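Local coordinates for protein CdnC (Chryseobacterium gregarium DSM 19109, PDB 7MGV) that acts as an ATP-grasp ligase that installs single and bicyclic omega-ester macrocycles in a ribosomally made, multicore precursor peptide, at residues T30-S35 and W93-Y98; N62-T67 and F125-S130; K72-L77 and S85-S90; I89-Y94 and D339-K344. All blocks are in the same frame, centred on the assembly; numbering follows the deposited sequence.

Contact 1. Residues T30-S35 and W93-Y98; sequences TADNFS and WYRRAY
Arg95 and Asp32 are brought together by torsions on both sides. Arg95 turns CG anti to its own carbonyl carbon (chi1 -46°), runs straight on to CD and then bends at chi3, which swings the guanidinium round in front of the loop 30-35. Asp32 sends its carboxylate out from that loop with CG opposite the main-chain nitrogen (chi1 166°). The two side chains meet at about a right angle, and OD2 of Asp32 sits over one face of the guanidinium, displaced toward its rim. Asp32 OD2 is 3.8 Å from Arg95 NE, a long salt bridge. With the carboxylate and guanidinium planes 39° apart and the oxygen well out of the guanidinium plane, no N-H points at it and only the charges attract.

Ser35, three residues on, brings OG to 3.5 Å from Arg95 NH1, a polar neighbour approaching obliquely and small enough to fit beside the group. Near its root the arginine packs within its own segment, Arg95 CG lying 3.6 Å above the plane of the Trp93 ring, which probably helps to steady it. The guanidinium's stronger partner lies outside the two segments: Arg95 NH2 forms a salt bridge with Glu320, and Phe321 touches both Ser35 and Arg95.

The contact therefore lies where the loop after strand 22-28 faces the chain leaving strand 91-94. A long, flexible arginine suits the place because it can reach two carboxylates at once. Glu320 probably fixes the direction of the guanidinium, while Asp32 adds mainly an undirected attraction.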
# COMPACT_ATOMS: atom_id res chain seq x y z
N THR A 30 -5.65 -9.45 -19.47
CA THR A 30 -5.95 -10.18 -20.70
C THR A 30 -4.70 -10.70 -21.39
O THR A 30 -4.73 -11.78 -21.99
CB THR A 30 -6.75 -9.30 -21.66
OG1 THR A 30 -6.02 -8.09 -21.90
CG2 THR A 30 -8.11 -8.97 -21.08
N ALA A 31 -3.59 -9.97 -21.31
CA ALA A 31 -2.39 -10.39 -22.03
C ALA A 31 -1.74 -11.60 -21.38
O ALA A 31 -1.11 -12.41 -22.07
CB ALA A 31 -1.40 -9.24 -22.15
N ASP A 32 -1.87 -11.75 -20.06
CA ASP A 32 -1.35 -12.92 -19.36
C ASP A 32 -2.40 -14.02 -19.42
O ASP A 32 -3.39 -14.01 -18.68
CB ASP A 32 -0.99 -12.60 -17.91
CG ASP A 32 -0.76 -13.85 -17.07
OD1 ASP A 32 -0.05 -14.76 -17.54
OD2 ASP A 32 -1.31 -13.92 -15.95
N ASN A 33 -2.19 -14.98 -20.32
CA ASN A 33 -3.02 -16.17 -20.41
C ASN A 33 -2.19 -17.44 -20.43
O ASN A 33 -2.75 -18.53 -20.59
CB ASN A 33 -3.89 -16.12 -21.68
CG ASN A 33 -5.17 -16.92 -21.55
OD1 ASN A 33 -6.21 -16.52 -22.09
ND2 ASN A 33 -5.11 -18.05 -20.86
N PHE A 34 -0.87 -17.34 -20.26
CA PHE A 34 0.04 -18.43 -20.57
C PHE A 34 0.55 -19.13 -19.32
O PHE A 34 0.44 -20.35 -19.20
CB PHE A 34 1.22 -17.92 -21.41
CG PHE A 34 0.87 -16.80 -22.37
CD1 PHE A 34 -0.35 -16.76 -23.03
CD2 PHE A 34 1.78 -15.78 -22.62
CE1 PHE A 34 -0.67 -15.73 -23.88
CE2 PHE A 34 1.47 -14.75 -23.49
CZ PHE A 34 0.24 -14.73 -24.13
N SER A 35 1.09 -18.37 -18.37
CA SER A 35 1.48 -18.94 -17.09
C SER A 35 0.27 -19.42 -16.31
O SER A 35 0.33 -20.43 -15.61
CB SER A 35 2.26 -17.91 -16.27
OG SER A 35 2.25 -18.23 -14.90
N TRP A 93 -6.24 -15.76 -5.68
CA TRP A 93 -4.85 -15.58 -6.11
C TRP A 93 -4.78 -14.24 -6.84
O TRP A 93 -5.20 -14.13 -7.99
CB TRP A 93 -4.38 -16.72 -7.00
CG TRP A 93 -2.96 -16.56 -7.46
CD1 TRP A 93 -1.98 -15.83 -6.85
CD2 TRP A 93 -2.36 -17.13 -8.63
NE1 TRP A 93 -0.81 -15.91 -7.56
CE2 TRP A 93 -1.02 -16.70 -8.66
CE3 TRP A 93 -2.83 -17.95 -9.65
CZ2 TRP A 93 -0.14 -17.07 -9.68
CZ3 TRP A 93 -1.96 -18.32 -10.66
CH2 TRP A 93 -0.63 -17.88 -10.66
N TYR A 94 -4.26 -13.23 -6.16
CA TYR A 94 -4.14 -11.89 -6.72
C TYR A 94 -2.72 -11.72 -7.26
O TYR A 94 -1.78 -11.47 -6.51
CB TYR A 94 -4.46 -10.83 -5.66
CG TYR A 94 -4.17 -9.41 -6.09
CD1 TYR A 94 -4.42 -8.98 -7.39
CD2 TYR A 94 -3.63 -8.49 -5.19
CE1 TYR A 94 -4.15 -7.68 -7.78
CE2 TYR A 94 -3.36 -7.19 -5.57
CZ TYR A 94 -3.62 -6.79 -6.86
OH TYR A 94 -3.35 -5.50 -7.25
N ARG A 95 -2.58 -11.88 -8.57
CA ARG A 95 -1.36 -11.47 -9.26
C ARG A 95 -1.41 -9.96 -9.44
O ARG A 95 -2.38 -9.43 -9.99
CB ARG A 95 -1.23 -12.18 -10.60
CG ARG A 95 -1.52 -13.67 -10.53
CD ARG A 95 -1.09 -14.39 -11.80
NE ARG A 95 0.05 -13.73 -12.45
CZ ARG A 95 1.13 -14.36 -12.87
NH1 ARG A 95 1.24 -15.67 -12.72
NH2 ARG A 95 2.12 -13.68 -13.45
N ARG A 96 -0.37 -9.27 -8.97
CA ARG A 96 -0.42 -7.82 -8.82
C ARG A 96 -0.80 -7.13 -10.13
O ARG A 96 -0.25 -7.43 -11.19
CB ARG A 96 0.93 -7.28 -8.33
CG ARG A 96 0.87 -5.81 -7.96
CD ARG A 96 2.12 -5.34 -7.23
NE ARG A 96 1.84 -4.14 -6.44
CZ ARG A 96 2.75 -3.48 -5.74
NH1 ARG A 96 4.01 -3.89 -5.72
NH2 ARG A 96 2.40 -2.40 -5.05
N ALA A 97 -1.75 -6.21 -10.03
CA ALA A 97 -2.26 -5.50 -11.19
C ALA A 97 -1.38 -4.31 -11.52
O ALA A 97 -0.96 -3.56 -10.64
CB ALA A 97 -3.70 -5.05 -10.96
N TYR A 98 -1.11 -4.13 -12.82
CA TYR A 98 -0.36 -2.98 -13.30
C TYR A 98 -1.13 -2.14 -14.30
O TYR A 98 -0.67 -1.04 -14.65
CB TYR A 98 0.96 -3.43 -13.94
CG TYR A 98 1.86 -4.20 -13.00
CD1 TYR A 98 2.40 -5.43 -13.37
CD2 TYR A 98 2.18 -3.70 -11.75
CE1 TYR A 98 3.22 -6.13 -12.52
CE2 TYR A 98 3.00 -4.40 -10.88
CZ TYR A 98 3.52 -5.61 -11.28
OH TYR A 98 4.34 -6.32 -10.42

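Contact 2. Residues N62-T67 and F125-S130; sequences NKLSTT and FGFLES
Phe127 reaches from the helix toward the strand 63-69 and meets Leu64 and Thr66, which are two residues apart and so turn to the same side of the strand. With CG anti to the main-chain nitrogen (chi1 163°), the phenyl group stands out from the helix. Leu64 and Phe127 cross obliquely: methyl CD1 lies over one face of the ring, while Leu64 CD2 makes the closest touch, 3.9 Å from Phe127 CD2. A branched leucine suits this place because its two methyls spread across an aromatic surface. Thr66 comes in at a slant, its OG1 4.1 Å from Phe127 CD1. This is packing alone, for that hydroxyl is hydrogen-bonded to Thr75 and to Glu149 of the second subunit.

Within the helix, Ser130 OG donates to Phe127 O at 2.6 Å, tilted 20° from the carbonyl plane, and the same hydroxyl bonds to Lys153 of the second subunit.

Beyond the pair, Phe127 also touches Thr75 on strand 72-78 and Leu86 in the loop after strand 83-85, so the end of helix 110-130 packs against the small antiparallel sheet. On strand 63-69, Ser65, Thr66 and Thr67 pair with a strand of the second subunit, which carries that sheet across the dimer interface.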
# COMPACT_ATOMS: atom_id res chain seq x y z
N ASN A 62 -16.09 -5.82 -17.34
CA ASN A 62 -16.65 -6.59 -16.24
C ASN A 62 -17.51 -5.69 -15.36
O ASN A 62 -17.37 -4.47 -15.35
CB ASN A 62 -15.56 -7.24 -15.37
CG ASN A 62 -14.51 -7.97 -16.19
OD1 ASN A 62 -13.41 -7.47 -16.37
ND2 ASN A 62 -14.86 -9.15 -16.68
N LYS A 63 -18.42 -6.33 -14.62
CA LYS A 63 -19.24 -5.62 -13.63
C LYS A 63 -19.15 -6.36 -12.31
O LYS A 63 -19.47 -7.55 -12.23
CB LYS A 63 -20.69 -5.51 -14.11
CG LYS A 63 -20.83 -4.90 -15.50
CD LYS A 63 -22.10 -5.34 -16.20
CE LYS A 63 -22.41 -4.46 -17.40
NZ LYS A 63 -21.66 -4.91 -18.61
N LEU A 64 -18.74 -5.65 -11.26
CA LEU A 64 -18.51 -6.24 -9.95
C LEU A 64 -19.41 -5.56 -8.92
O LEU A 64 -19.60 -4.34 -8.96
CB LEU A 64 -17.04 -6.09 -9.54
CG LEU A 64 -16.64 -6.53 -8.13
CD1 LEU A 64 -16.63 -8.05 -8.01
CD2 LEU A 64 -15.27 -5.95 -7.78
N SER A 65 -19.98 -6.35 -8.01
CA SER A 65 -20.86 -5.76 -7.01
C SER A 65 -20.79 -6.54 -5.70
O SER A 65 -20.98 -7.76 -5.69
CB SER A 65 -22.31 -5.72 -7.51
OG SER A 65 -23.22 -5.66 -6.42
N THR A 66 -20.53 -5.83 -4.60
CA THR A 66 -20.67 -6.37 -3.26
C THR A 66 -21.85 -5.67 -2.57
O THR A 66 -21.93 -4.44 -2.57
CB THR A 66 -19.40 -6.18 -2.44
OG1 THR A 66 -18.36 -7.01 -2.96
CG2 THR A 66 -19.64 -6.56 -0.98
N THR A 67 -22.74 -6.47 -1.99
CA THR A 67 -23.95 -5.98 -1.35
C THR A 67 -24.09 -6.60 0.03
O THR A 67 -23.73 -7.76 0.24
CB THR A 67 -25.20 -6.31 -2.19
OG1 THR A 67 -24.88 -6.24 -3.59
CG2 THR A 67 -26.32 -5.33 -1.89
N PHE A 125 -9.20 -2.63 -5.25
CA PHE A 125 -8.24 -3.02 -4.22
C PHE A 125 -8.93 -3.24 -2.88
O PHE A 125 -8.52 -4.10 -2.10
CB PHE A 125 -7.14 -1.97 -4.08
CG PHE A 125 -6.12 -2.00 -5.19
CD1 PHE A 125 -6.27 -2.85 -6.27
CD2 PHE A 125 -5.02 -1.16 -5.15
CE1 PHE A 125 -5.33 -2.87 -7.29
CE2 PHE A 125 -4.08 -1.18 -6.16
CZ PHE A 125 -4.24 -2.03 -7.23
N GLY A 126 -10.00 -2.49 -2.60
CA GLY A 126 -10.72 -2.69 -1.36
C GLY A 126 -11.47 -4.01 -1.34
O GLY A 126 -11.51 -4.69 -0.31
N PHE A 127 -12.09 -4.37 -2.46
CA PHE A 127 -12.67 -5.70 -2.57
C PHE A 127 -11.61 -6.77 -2.34
O PHE A 127 -11.81 -7.71 -1.56
CB PHE A 127 -13.34 -5.91 -3.93
CG PHE A 127 -13.59 -7.35 -4.25
CD1 PHE A 127 -14.43 -8.12 -3.46
CD2 PHE A 127 -12.97 -7.95 -5.34
CE1 PHE A 127 -14.66 -9.45 -3.75
CE2 PHE A 127 -13.19 -9.29 -5.63
CZ PHE A 127 -14.04 -10.03 -4.84
N LEU A 128 -10.46 -6.64 -3.01
CA LEU A 128 -9.41 -7.65 -2.88
C LEU A 128 -8.90 -7.75 -1.45
O LEU A 128 -8.55 -8.84 -0.98
CB LEU A 128 -8.27 -7.34 -3.85
CG LEU A 128 -8.62 -7.50 -5.33
CD1 LEU A 128 -7.46 -7.10 -6.22
CD2 LEU A 128 -9.07 -8.92 -5.62
N GLU A 129 -8.85 -6.62 -0.73
CA GLU A 129 -8.48 -6.66 0.68
C GLU A 129 -9.56 -7.34 1.51
O GLU A 129 -9.25 -8.13 2.42
CB GLU A 129 -8.24 -5.24 1.20
CG GLU A 129 -6.88 -4.67 0.87
CD GLU A 129 -5.77 -5.30 1.68
OE1 GLU A 129 -6.02 -5.72 2.83
OE2 GLU A 129 -4.63 -5.37 1.17
N SER A 130 -10.83 -7.06 1.22
CA SER A 130 -11.94 -7.54 2.04
C SER A 130 -12.09 -9.05 2.03
O SER A 130 -12.72 -9.60 2.93
CB SER A 130 -13.24 -6.89 1.58
OG SER A 130 -13.63 -7.37 0.31

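Contact 3. Residues K72-L77 and S85-S90; sequences KWTTTL and SLEDIS
Thr75 and Thr76 meet Ser85, Leu86 and Glu87 where a three-stranded antiparallel sheet gives way to a type I turn, Leu86 to Ile89. Thr76 and Ser85 form a non-hydrogen-bonded pair with side chains on one face.

The backbone bond runs from Leu86 N to Thr75 O, modelled at 2.5 Å, so short that the exact length is doubtful. Its usual return bond is missing, because Leu86 O has swung into the turn, where it accepts from Ile89 N.

A side chain stands in for that carbonyl. Glu87 places CG between the backbone N and the carbonyl carbon (chi1 74°) and folds back at chi2, so that OE2 accepts from Thr75 N at 2.8 Å. Thr74 OG1 gives OE2 a second bond of 3.1 Å from above the carboxylate plane. A glutamine here would probably weaken this grip, since one carboxylate oxygen would give way to an amide nitrogen unable to accept from Thr74 and Thr75 or from Ser85.

Apolar contact is made by the two leucines: Leu86 CD1 rests 3.6 Å from Leu77 CB, its branched end suited to a buried place also lined by Phe127. The carboxylate's other oxygen, Glu87 OE1, is met on its syn side by Ser85 OG at 2.6 Å.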
# COMPACT_ATOMS: atom_id res chain seq x y z
N LYS A 72 -26.72 -10.29 5.28
CA LYS A 72 -25.97 -11.23 4.46
C LYS A 72 -25.16 -10.48 3.41
O LYS A 72 -25.60 -9.47 2.86
CB LYS A 72 -26.89 -12.25 3.79
CG LYS A 72 -26.16 -13.43 3.16
CD LYS A 72 -25.37 -14.21 4.20
CE LYS A 72 -24.39 -15.18 3.54
NZ LYS A 72 -23.67 -16.02 4.53
N TRP A 73 -23.96 -11.00 3.14
CA TRP A 73 -23.05 -10.45 2.15
C TRP A 73 -23.14 -11.24 0.86
O TRP A 73 -23.23 -12.47 0.88
CB TRP A 73 -21.61 -10.47 2.67
CG TRP A 73 -21.35 -9.49 3.77
CD1 TRP A 73 -21.44 -9.72 5.11
CD2 TRP A 73 -20.95 -8.12 3.62
NE1 TRP A 73 -21.12 -8.58 5.81
CE2 TRP A 73 -20.82 -7.58 4.92
CE3 TRP A 73 -20.70 -7.30 2.52
CZ2 TRP A 73 -20.45 -6.26 5.14
CZ3 TRP A 73 -20.33 -5.99 2.74
CH2 TRP A 73 -20.21 -5.48 4.04
N THR A 74 -23.10 -10.54 -0.27
CA THR A 74 -23.13 -11.20 -1.57
C THR A 74 -22.25 -10.42 -2.55
O THR A 74 -22.39 -9.20 -2.68
CB THR A 74 -24.57 -11.32 -2.09
OG1 THR A 74 -24.58 -12.07 -3.32
CG2 THR A 74 -25.24 -9.95 -2.28
N THR A 75 -21.35 -11.12 -3.23
CA THR A 75 -20.44 -10.51 -4.19
C THR A 75 -20.58 -11.24 -5.52
O THR A 75 -20.33 -12.45 -5.59
CB THR A 75 -18.99 -10.56 -3.70
OG1 THR A 75 -18.90 -10.01 -2.38
CG2 THR A 75 -18.08 -9.79 -4.64
N THR A 76 -20.96 -10.51 -6.56
CA THR A 76 -21.15 -11.11 -7.88
C THR A 76 -20.31 -10.39 -8.92
O THR A 76 -20.15 -9.16 -8.88
CB THR A 76 -22.63 -11.10 -8.31
OG1 THR A 76 -22.96 -9.84 -8.89
CG2 THR A 76 -23.55 -11.38 -7.12
N LEU A 77 -19.79 -11.17 -9.87
CA LEU A 77 -18.90 -10.73 -10.93
C LEU A 77 -19.47 -11.17 -12.27
O LEU A 77 -19.75 -12.36 -12.46
CB LEU A 77 -17.50 -11.30 -10.72
CG LEU A 77 -16.55 -11.38 -11.92
CD1 LEU A 77 -16.11 -10.01 -12.44
CD2 LEU A 77 -15.34 -12.24 -11.56
N SER A 85 -20.68 -15.79 -8.56
CA SER A 85 -20.78 -15.18 -7.25
C SER A 85 -19.51 -15.49 -6.47
O SER A 85 -19.03 -16.63 -6.48
CB SER A 85 -22.02 -15.68 -6.49
OG SER A 85 -21.68 -16.69 -5.56
N LEU A 86 -18.96 -14.49 -5.79
CA LEU A 86 -17.62 -14.59 -5.23
C LEU A 86 -17.57 -14.61 -3.71
O LEU A 86 -16.50 -14.87 -3.15
CB LEU A 86 -16.74 -13.44 -5.73
CG LEU A 86 -16.69 -13.24 -7.25
CD1 LEU A 86 -15.91 -11.98 -7.58
CD2 LEU A 86 -16.07 -14.46 -7.92
N GLU A 87 -18.68 -14.33 -3.02
CA GLU A 87 -18.65 -14.28 -1.56
C GLU A 87 -18.35 -15.64 -0.93
O GLU A 87 -18.14 -15.69 0.29
CB GLU A 87 -19.98 -13.75 -1.03
CG GLU A 87 -21.14 -14.73 -1.13
CD GLU A 87 -21.69 -14.85 -2.54
OE1 GLU A 87 -21.75 -15.98 -3.06
OE2 GLU A 87 -22.05 -13.81 -3.13
N ASP A 88 -18.33 -16.72 -1.71
CA ASP A 88 -18.08 -18.06 -1.19
C ASP A 88 -16.87 -18.71 -1.86
O ASP A 88 -16.79 -19.94 -1.94
CB ASP A 88 -19.32 -18.93 -1.36
CG ASP A 88 -19.74 -19.06 -2.81
OD1 ASP A 88 -19.42 -18.16 -3.61
OD2 ASP A 88 -20.40 -20.07 -3.15
N ILE A 89 -15.93 -17.90 -2.35
CA ILE A 89 -14.72 -18.46 -2.93
C ILE A 89 -13.89 -19.13 -1.84
O ILE A 89 -13.90 -18.72 -0.67
CB ILE A 89 -13.90 -17.37 -3.65
CG1 ILE A 89 -13.59 -16.21 -2.70
CG2 ILE A 89 -14.62 -16.88 -4.89
CD1 ILE A 89 -12.52 -15.27 -3.21
N SER A 90 -13.18 -20.20 -2.22
CA SER A 90 -12.34 -20.90 -1.25
C SER A 90 -11.03 -20.16 -1.03
O SER A 90 -10.60 -19.99 0.12
CB SER A 90 -12.09 -22.33 -1.72
OG SER A 90 -11.44 -22.36 -2.98

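Contact 4. Residues I89-Y94 and D339-K344; sequences ISTVWY and DLLCDK
A Schellman motif ends helix 332-341, and the last helical residue, Leu341, meets Thr91 and Trp93 on strand 91-94. In the motif, Lys344 N bonds to Asp339 O at 2.7 Å and Asp343 N to Leu340 O at 3.3 Å, with Asp343 at positive phi (61°) to reverse the chain. The carbonyl of Leu341 is left facing the strand, and Thr91 takes it up: Thr91 OG1 donates to Leu341 O at 3.0 Å, in the carbonyl plane and on a lone pair, with a C=O to donor angle of 129°. Thr91 sets this up by holding OG1 between its backbone N and carbonyl carbon (chi1 69°), while its methyl CG2 stays alongside, 3.3 Å from Leu341 O. A valine in its place would probably leave the carbonyl of Leu341 without its hydroxyl donor.

The rest of the contact is apolar. Leu341 extends its branches at about a right angle to Trp93. Its CD1 reaches 3.7 Å from Trp93 CB and equally close to Trp93 CE3, oblique to the indole, while CD2 lies 4.0 Å from Trp93 CB. A leucine suits the spot because its forked end lets CD1 touch both CB and the ring while CD2 meets CB. The other end of the indole, NE1, is hydrogen-bonded to a glycerol, probably from crystallisation.

Helix 35-46 adds to the packing, Val39 touching Trp93 and Ile43 touching Leu341. Helices packing on the inner strands of a parallel sheet are typical of layered alpha/beta folds; here the C-terminal end of helix 332-341, from late in the chain, meets inner strand 91-94.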
# COMPACT_ATOMS: atom_id res chain seq x y z
N ILE A 89 -15.93 -17.90 -2.35
CA ILE A 89 -14.72 -18.46 -2.93
C ILE A 89 -13.89 -19.13 -1.84
O ILE A 89 -13.90 -18.72 -0.67
CB ILE A 89 -13.90 -17.37 -3.65
CG1 ILE A 89 -13.59 -16.21 -2.70
CG2 ILE A 89 -14.62 -16.88 -4.89
CD1 ILE A 89 -12.52 -15.27 -3.21
N SER A 90 -13.18 -20.20 -2.22
CA SER A 90 -12.34 -20.90 -1.25
C SER A 90 -11.03 -20.16 -1.03
O SER A 90 -10.60 -19.99 0.12
CB SER A 90 -12.09 -22.33 -1.72
OG SER A 90 -11.44 -22.36 -2.98
N THR A 91 -10.37 -19.73 -2.10
CA THR A 91 -9.18 -18.90 -2.01
C THR A 91 -9.21 -17.87 -3.13
O THR A 91 -10.03 -17.94 -4.05
CB THR A 91 -7.87 -19.71 -2.11
OG1 THR A 91 -7.73 -20.22 -3.44
CG2 THR A 91 -7.85 -20.85 -1.12
N VAL A 92 -8.30 -16.90 -3.04
CA VAL A 92 -8.07 -15.93 -4.10
C VAL A 92 -6.58 -15.90 -4.40
O VAL A 92 -5.75 -16.04 -3.49
CB VAL A 92 -8.59 -14.52 -3.71
CG1 VAL A 92 -7.85 -13.99 -2.49
CG2 VAL A 92 -8.46 -13.56 -4.89
N TRP A 93 -6.24 -15.76 -5.68
CA TRP A 93 -4.85 -15.58 -6.11
C TRP A 93 -4.78 -14.24 -6.84
O TRP A 93 -5.20 -14.13 -7.99
CB TRP A 93 -4.38 -16.72 -7.00
CG TRP A 93 -2.96 -16.56 -7.46
CD1 TRP A 93 -1.98 -15.83 -6.85
CD2 TRP A 93 -2.36 -17.13 -8.63
NE1 TRP A 93 -0.81 -15.91 -7.56
CE2 TRP A 93 -1.02 -16.70 -8.66
CE3 TRP A 93 -2.83 -17.95 -9.65
CZ2 TRP A 93 -0.14 -17.07 -9.68
CZ3 TRP A 93 -1.96 -18.32 -10.66
CH2 TRP A 93 -0.63 -17.88 -10.66
N TYR A 94 -4.26 -13.23 -6.16
CA TYR A 94 -4.14 -11.89 -6.72
C TYR A 94 -2.72 -11.72 -7.26
O TYR A 94 -1.78 -11.47 -6.51
CB TYR A 94 -4.46 -10.83 -5.66
CG TYR A 94 -4.17 -9.41 -6.09
CD1 TYR A 94 -4.42 -8.98 -7.39
CD2 TYR A 94 -3.63 -8.49 -5.19
CE1 TYR A 94 -4.15 -7.68 -7.78
CE2 TYR A 94 -3.36 -7.19 -5.57
CZ TYR A 94 -3.62 -6.79 -6.86
OH TYR A 94 -3.35 -5.50 -7.25
N ASP A 339 -1.72 -26.73 -6.22
CA ASP A 339 -1.93 -27.46 -4.97
C ASP A 339 -2.10 -26.50 -3.80
O ASP A 339 -2.89 -26.76 -2.88
CB ASP A 339 -0.76 -28.41 -4.71
CG ASP A 339 -0.74 -29.58 -5.68
OD1 ASP A 339 -1.69 -29.72 -6.47
OD2 ASP A 339 0.24 -30.35 -5.65
N LEU A 340 -1.37 -25.39 -3.81
CA LEU A 340 -1.50 -24.41 -2.73
C LEU A 340 -2.86 -23.72 -2.77
O LEU A 340 -3.47 -23.50 -1.72
CB LEU A 340 -0.37 -23.38 -2.82
CG LEU A 340 -0.28 -22.36 -1.68
CD1 LEU A 340 0.41 -22.97 -0.47
CD2 LEU A 340 0.46 -21.11 -2.14
N LEU A 341 -3.35 -23.39 -3.96
CA LEU A 341 -4.61 -22.66 -4.07
C LEU A 341 -5.81 -23.55 -3.75
O LEU A 341 -6.85 -23.05 -3.33
CB LEU A 341 -4.75 -22.05 -5.46
CG LEU A 341 -3.73 -20.97 -5.84
CD1 LEU A 341 -4.07 -20.36 -7.19
CD2 LEU A 341 -3.64 -19.90 -4.76
N CYS A 342 -5.68 -24.86 -3.94
CA CYS A 342 -6.73 -25.82 -3.64
C CYS A 342 -6.61 -26.41 -2.25
O CYS A 342 -7.29 -27.40 -1.95
CB CYS A 342 -6.73 -26.95 -4.67
SG CYS A 342 -6.80 -26.42 -6.40
N ASP A 343 -5.74 -25.85 -1.40
CA ASP A 343 -5.55 -26.32 -0.02
C ASP A 343 -5.06 -27.76 0.02
O ASP A 343 -5.44 -28.55 0.89
CB ASP A 343 -6.82 -26.14 0.81
CG ASP A 343 -6.54 -26.04 2.30
OD1 ASP A 343 -5.36 -25.84 2.66
OD2 ASP A 343 -7.49 -26.15 3.10
N LYS A 344 -4.20 -28.12 -0.93
CA LYS A 344 -3.56 -29.43 -0.97
C LYS A 344 -2.06 -29.33 -0.71
O LYS A 344 -1.29 -30.17 -1.18
CB LYS A 344 -3.84 -30.13 -2.30
CG LYS A 344 -5.29 -30.57 -2.47
CD LYS A 344 -5.53 -31.18 -3.84
CE LYS A 344 -4.66 -32.40 -4.07
NZ LYS A 344 -4.65 -32.81 -5.50

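Overall arrangement
From the N terminus, the loop after strand 22-28 opens contact 1, which closes when the chain leaves strand 91-94. Contact 2 starts within that loop, on strand 63-69, but closes later on helix 110-130, so contacts 1 and 2 cross; Tyr94 touches Phe125 and Leu128 where they meet. Contact 3 is a short local closure lying inside both, on strand 72-78, the neighbour of strand 63-69. The turn that finishes contact 3 leads straight into contact 4, whose strand 91-94 also serves contact 1. Contact 4 spans the longest separation, joining the parallel sheet to helix 332-341, whereas contact 2 ties the antiparallel sheet to helix 110-130 and contact 3 ties it to the turn before strand 91-94, both beside the second subunit.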